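Local coordinates for DUF115 domain-containing protein (PDB 5MU5), which is probably a flagellin glycosyltransferase of the Maf family, involved in the formation of the bacterial flagellum, at residues 307-321 against 335-348. Sequence-based numbering, arbitrary orientation.
Sequences SRVLLANGIQPDFQM and AVHEEFGFGSATLI
F342 O is gripped from opposite faces of its carbonyl plane: Q316 NE2 comes in at 3.0 Å on a nearly straight bond (172°), and A345 N closes the type II' turn F342-A345 from the other face. Bent at chi2 (63°), the Q316 chain folds back and also lends NE2 to its neighbour P317 O at 2.8 Å. With Q316 shortened to an alanine, F342 O and P317 O would both lose the NE2 bond, and the 342-345 turn would probably be less firmly tied to the 316-317 loop. Beyond the turn, strands 319-321 and 346-348 pair in parallel, with Q320 N giving to T346 O and Q320 O taking I348 N, both at 2.8 Å. They are neighbours in a large mixed sheet, and strand 319-322, helix 327-340 and strand 346-350 make a beta-alpha-beta unit. On the helix side, L311 CD1 sits over one face of the F342 ring, 4.3 Å from its centroid, while Q320 OE1 meets that ring's edge, its amide held by S302 OG and, through NE2, by G304 O. Farther out, R308 settles among A335, V336, E339 and F340; its NH1 makes a salt bridge to E339 OE1 (2.9 Å), met from above the carboxylate plane.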
loop_
_atom_site.group_PDB
_atom_site.type_symbol
_atom_site.label_atom_id
_atom_site.label_comp_id
_atom_site.label_asym_id
_atom_site.label_seq_id
_atom_site.Cartn_x
_atom_site.Cartn_y
_atom_site.Cartn_z
ATOM N N SER A 307 -5.405 27.398 -8.337
ATOM C CA SER A 307 -6.482 28.229 -8.855
ATOM C C SER A 307 -6.351 29.694 -8.433
ATOM O O SER A 307 -6.645 30.606 -9.215
ATOM C CB SER A 307 -7.832 27.660 -8.403
ATOM O OG SER A 307 -7.917 27.582 -6.982
ATOM N N ARG A 308 -5.866 29.907 -7.215
ATOM C CA ARG A 308 -5.687 31.252 -6.680
ATOM C C ARG A 308 -4.831 32.135 -7.587
ATOM O O ARG A 308 -5.239 33.239 -7.934
ATOM C CB ARG A 308 -5.086 31.185 -5.268
ATOM C CG ARG A 308 -4.921 32.531 -4.619
ATOM C CD ARG A 308 -4.485 32.424 -3.158
ATOM N NE ARG A 308 -5.563 32.021 -2.238
ATOM C CZ ARG A 308 -6.592 32.795 -1.870
ATOM N NH1 ARG A 308 -6.735 34.031 -2.357
ATOM N NH2 ARG A 308 -7.497 32.322 -1.023
ATOM N N VAL A 309 -3.664 31.643 -7.994
ATOM C CA VAL A 309 -2.746 32.432 -8.818
ATOM C C VAL A 309 -3.258 32.593 -10.260
ATOM O O VAL A 309 -3.084 33.638 -10.885
ATOM C CB VAL A 309 -1.289 31.882 -8.779
ATOM C CG1 VAL A 309 -1.165 30.491 -9.398
ATOM C CG2 VAL A 309 -0.345 32.866 -9.476
ATOM N N LEU A 310 -3.909 31.568 -10.784
ATOM C CA LEU A 310 -4.494 31.671 -12.104
ATOM C C LEU A 310 -5.584 32.736 -12.082
ATOM O O LEU A 310 -5.542 33.690 -12.877
ATOM C CB LEU A 310 -5.050 30.325 -12.571
ATOM C CG LEU A 310 -3.994 29.233 -12.684
ATOM C CD1 LEU A 310 -4.626 27.876 -12.866
ATOM C CD2 LEU A 310 -3.043 29.522 -13.826
ATOM N N LEU A 311 -6.532 32.602 -11.156
ATOM C CA LEU A 311 -7.659 33.533 -11.116
ATOM C C LEU A 311 -7.242 34.971 -10.802
ATOM O O LEU A 311 -7.734 35.889 -11.435
ATOM C CB LEU A 311 -8.733 33.057 -10.138
ATOM C CG LEU A 311 -9.428 31.758 -10.538
ATOM C CD1 LEU A 311 -10.232 31.202 -9.368
ATOM C CD2 LEU A 311 -10.318 31.949 -11.761
ATOM N N ALA A 312 -6.334 35.171 -9.853
ATOM C CA ALA A 312 -5.847 36.521 -9.546
ATOM C C ALA A 312 -5.222 37.194 -10.776
ATOM O O ALA A 312 -5.235 38.401 -10.878
ATOM C CB ALA A 312 -4.848 36.485 -8.397
ATOM N N ASN A 313 -4.687 36.411 -11.714
ATOM C CA ASN A 313 -4.097 36.951 -12.955
ATOM C C ASN A 313 -5.025 36.937 -14.167
ATOM O O ASN A 313 -4.579 37.150 -15.297
ATOM C CB ASN A 313 -2.821 36.169 -13.290
ATOM C CG ASN A 313 -1.691 36.460 -12.322
ATOM O OD1 ASN A 313 -0.980 37.439 -12.475
ATOM N ND2 ASN A 313 -1.508 35.593 -11.344
ATOM N N GLY A 314 -6.307 36.673 -13.939
ATOM C CA GLY A 314 -7.276 36.635 -15.009
ATOM C C GLY A 314 -7.094 35.454 -15.943
ATOM O O GLY A 314 -7.202 35.591 -17.160
ATOM N N ILE A 315 -6.809 34.290 -15.377
ATOM C CA ILE A 315 -6.682 33.076 -16.172
ATOM C C ILE A 315 -7.810 32.171 -15.742
ATOM O O ILE A 315 -7.961 31.899 -14.567
ATOM C CB ILE A 315 -5.326 32.406 -15.952
ATOM C CG1 ILE A 315 -4.200 33.342 -16.446
ATOM C CG2 ILE A 315 -5.293 31.053 -16.645
ATOM C CD1 ILE A 315 -2.789 32.949 -16.020
ATOM N N GLN A 316 -8.619 31.730 -16.695
ATOM C CA GLN A 316 -9.763 30.878 -16.396
ATOM C C GLN A 316 -9.400 29.385 -16.496
ATOM O O GLN A 316 -9.140 28.886 -17.568
ATOM C CB GLN A 316 -10.900 31.206 -17.372
ATOM C CG GLN A 316 -12.129 30.309 -17.270
ATOM C CD GLN A 316 -12.824 30.406 -15.920
ATOM O OE1 GLN A 316 -13.148 31.497 -15.455
ATOM N NE2 GLN A 316 -13.069 29.261 -15.290
ATOM N N PRO A 317 -9.366 28.669 -15.367
ATOM C CA PRO A 317 -9.232 27.223 -15.494
ATOM C C PRO A 317 -10.410 26.617 -16.252
ATOM O O PRO A 317 -11.538 27.052 -16.080
ATOM C CB PRO A 317 -9.284 26.716 -14.051
ATOM C CG PRO A 317 -9.058 27.886 -13.195
ATOM C CD PRO A 317 -9.410 29.112 -13.969
ATOM N N ASP A 318 -10.147 25.619 -17.077
ATOM C CA ASP A 318 -11.196 24.866 -17.733
ATOM C C ASP A 318 -11.632 23.779 -16.767
ATOM O O ASP A 318 -12.822 23.490 -16.614
ATOM C CB ASP A 318 -10.667 24.294 -19.031
ATOM C CG ASP A 318 -10.310 25.403 -20.057
ATOM O OD1 ASP A 318 -11.259 26.021 -20.591
ATOM O OD2 ASP A 318 -9.098 25.637 -20.341
ATOM N N PHE A 319 -10.655 23.193 -16.082
ATOM C CA PHE A 319 -10.931 22.193 -15.061
ATOM C C PHE A 319 -10.231 22.546 -13.780
ATOM O O PHE A 319 -9.113 23.051 -13.813
ATOM C CB PHE A 319 -10.526 20.800 -15.527
ATOM C CG PHE A 319 -11.281 20.347 -16.733
ATOM C CD1 PHE A 319 -12.628 20.032 -16.633
ATOM C CD2 PHE A 319 -10.667 20.267 -17.972
ATOM C CE1 PHE A 319 -13.352 19.624 -17.740
ATOM C CE2 PHE A 319 -11.381 19.863 -19.084
ATOM C CZ PHE A 319 -12.734 19.550 -18.964
ATOM N N GLN A 320 -10.922 22.316 -12.669
ATOM C CA GLN A 320 -10.355 22.467 -11.338
ATOM C C GLN A 320 -10.323 21.073 -10.701
ATOM O O GLN A 320 -11.343 20.374 -10.639
ATOM C CB GLN A 320 -11.185 23.450 -10.496
ATOM C CG GLN A 320 -10.809 23.520 -9.016
ATOM C CD GLN A 320 -9.439 24.137 -8.787
ATOM O OE1 GLN A 320 -9.032 25.061 -9.495
ATOM N NE2 GLN A 320 -8.728 23.638 -7.788
ATOM N N MET A 321 -9.141 20.671 -10.234
ATOM C CA MET A 321 -8.963 19.330 -9.684
ATOM C C MET A 321 -8.956 19.357 -8.170
ATOM O O MET A 321 -8.392 20.287 -7.547
ATOM C CB MET A 321 -7.662 18.709 -10.154
ATOM C CG MET A 321 -7.414 18.779 -11.640
ATOM S SD MET A 321 -8.555 17.842 -12.651
ATOM C CE MET A 321 -8.422 16.231 -11.850
ATOM N N ALA A 335 -12.795 29.808 -0.113
ATOM C CA ALA A 335 -12.163 31.138 0.033
ATOM C C ALA A 335 -11.749 31.719 -1.331
ATOM O O ALA A 335 -11.895 32.911 -1.585
ATOM C CB ALA A 335 -10.950 31.046 0.963
ATOM N N VAL A 336 -11.241 30.864 -2.211
ATOM C CA VAL A 336 -10.859 31.289 -3.560
ATOM C C VAL A 336 -12.104 31.660 -4.378
ATOM O O VAL A 336 -12.093 32.651 -5.092
ATOM C CB VAL A 336 -10.054 30.208 -4.295
ATOM C CG1 VAL A 336 -9.709 30.678 -5.688
ATOM C CG2 VAL A 336 -8.784 29.845 -3.527
ATOM N N HIS A 337 -13.157 30.852 -4.283
ATOM C CA HIS A 337 -14.451 31.141 -4.922
ATOM C C HIS A 337 -15.028 32.486 -4.461
ATOM O O HIS A 337 -15.475 33.310 -5.264
ATOM C CB HIS A 337 -15.443 30.023 -4.575
ATOM C CG HIS A 337 -16.825 30.237 -5.108
ATOM N ND1 HIS A 337 -17.144 30.100 -6.445
ATOM C CD2 HIS A 337 -17.982 30.530 -4.476
ATOM C CE1 HIS A 337 -18.433 30.321 -6.616
ATOM N NE2 HIS A 337 -18.963 30.583 -5.436
ATOM N N GLU A 338 -15.017 32.683 -3.150
ATOM C CA GLU A 338 -15.473 33.912 -2.533
ATOM C C GLU A 338 -14.685 35.119 -3.051
ATOM O O GLU A 338 -15.263 36.143 -3.322
ATOM C CB GLU A 338 -15.327 33.801 -1.008
ATOM C CG GLU A 338 -15.523 35.091 -0.231
ATOM C CD GLU A 338 -16.939 35.607 -0.324
ATOM O OE1 GLU A 338 -17.874 34.796 -0.150
ATOM O OE2 GLU A 338 -17.121 36.822 -0.556
ATOM N N GLU A 339 -13.368 34.992 -3.193
ATOM C CA GLU A 339 -12.541 36.132 -3.601
ATOM C C GLU A 339 -12.551 36.420 -5.099
ATOM O O GLU A 339 -12.570 37.566 -5.482
ATOM C CB GLU A 339 -11.097 35.955 -3.113
ATOM C CG GLU A 339 -10.191 37.132 -3.462
ATOM C CD GLU A 339 -8.839 37.091 -2.759
ATOM O OE1 GLU A 339 -8.605 36.195 -1.911
ATOM O OE2 GLU A 339 -8.000 37.969 -3.057
ATOM N N PHE A 340 -12.522 35.384 -5.934
ATOM C CA PHE A 340 -12.432 35.549 -7.392
ATOM C C PHE A 340 -13.561 34.944 -8.205
ATOM O O PHE A 340 -13.774 35.357 -9.343
ATOM C CB PHE A 340 -11.153 34.906 -7.912
ATOM C CG PHE A 340 -9.913 35.408 -7.252
ATOM C CD1 PHE A 340 -9.386 36.659 -7.580
ATOM C CD2 PHE A 340 -9.256 34.625 -6.308
ATOM C CE1 PHE A 340 -8.225 37.120 -6.969
ATOM C CE2 PHE A 340 -8.101 35.083 -5.692
ATOM C CZ PHE A 340 -7.584 36.332 -6.025
ATOM N N GLY A 341 -14.250 33.939 -7.659
ATOM C CA GLY A 341 -15.262 33.205 -8.421
ATOM C C GLY A 341 -14.561 32.229 -9.350
ATOM O O GLY A 341 -13.437 32.467 -9.759
ATOM N N PHE A 342 -15.218 31.128 -9.688
ATOM C CA PHE A 342 -14.617 30.104 -10.548
ATOM C C PHE A 342 -15.111 30.130 -11.979
ATOM O O PHE A 342 -14.664 29.336 -12.808
ATOM C CB PHE A 342 -14.813 28.708 -9.942
ATOM C CG PHE A 342 -13.753 28.337 -8.962
ATOM C CD1 PHE A 342 -12.528 27.861 -9.414
ATOM C CD2 PHE A 342 -13.961 28.470 -7.603
ATOM C CE1 PHE A 342 -11.535 27.521 -8.520
ATOM C CE2 PHE A 342 -12.970 28.133 -6.696
ATOM C CZ PHE A 342 -11.757 27.665 -7.154
ATOM N N GLY A 343 -16.025 31.044 -12.279
ATOM C CA GLY A 343 -16.514 31.209 -13.642
ATOM C C GLY A 343 -17.135 29.947 -14.203
ATOM O O GLY A 343 -17.979 29.324 -13.564
ATOM N N SER A 344 -16.698 29.565 -15.397
ATOM C CA SER A 344 -17.226 28.384 -16.080
ATOM C C SER A 344 -16.429 27.085 -15.816
ATOM O O SER A 344 -16.630 26.102 -16.512
ATOM C CB SER A 344 -17.198 28.651 -17.575
ATOM O OG SER A 344 -15.850 28.858 -17.963
ATOM N N ALA A 345 -15.523 27.085 -14.837
ATOM C CA ALA A 345 -14.692 25.902 -14.563
ATOM C C ALA A 345 -15.518 24.697 -14.131
ATOM O O ALA A 345 -16.441 24.828 -13.357
ATOM C CB ALA A 345 -13.643 26.218 -13.495
ATOM N N THR A 346 -15.189 23.531 -14.665
ATOM C CA THR A 346 -15.774 22.273 -14.224
ATOM C C THR A 346 -14.838 21.710 -13.163
ATOM O O THR A 346 -13.622 21.767 -13.313
ATOM C CB THR A 346 -15.895 21.293 -15.408
ATOM O OG1 THR A 346 -16.934 21.752 -16.260
ATOM C CG2 THR A 346 -16.230 19.865 -14.972
ATOM N N LEU A 347 -15.404 21.187 -12.090
ATOM C CA LEU A 347 -14.629 20.541 -11.040
ATOM C C LEU A 347 -14.514 19.048 -11.349
ATOM O O LEU A 347 -15.518 18.391 -11.593
ATOM C CB LEU A 347 -15.316 20.771 -9.690
ATOM C CG LEU A 347 -14.787 20.179 -8.372
ATOM C CD1 LEU A 347 -15.004 18.684 -8.322
ATOM C CD2 LEU A 347 -13.331 20.495 -8.115
ATOM N N ILE A 348 -13.290 18.524 -11.377
ATOM C CA ILE A 348 -13.091 17.083 -11.495
ATOM C C ILE A 348 -12.516 16.668 -10.173
ATOM O O ILE A 348 -11.415 17.081 -9.818
ATOM C CB ILE A 348 -12.101 16.676 -12.590
ATOM C CG1 ILE A 348 -12.616 17.135 -13.957
ATOM C CG2 ILE A 348 -11.878 15.159 -12.555
ATOM C CD1 ILE A 348 -11.668 16.807 -15.094
#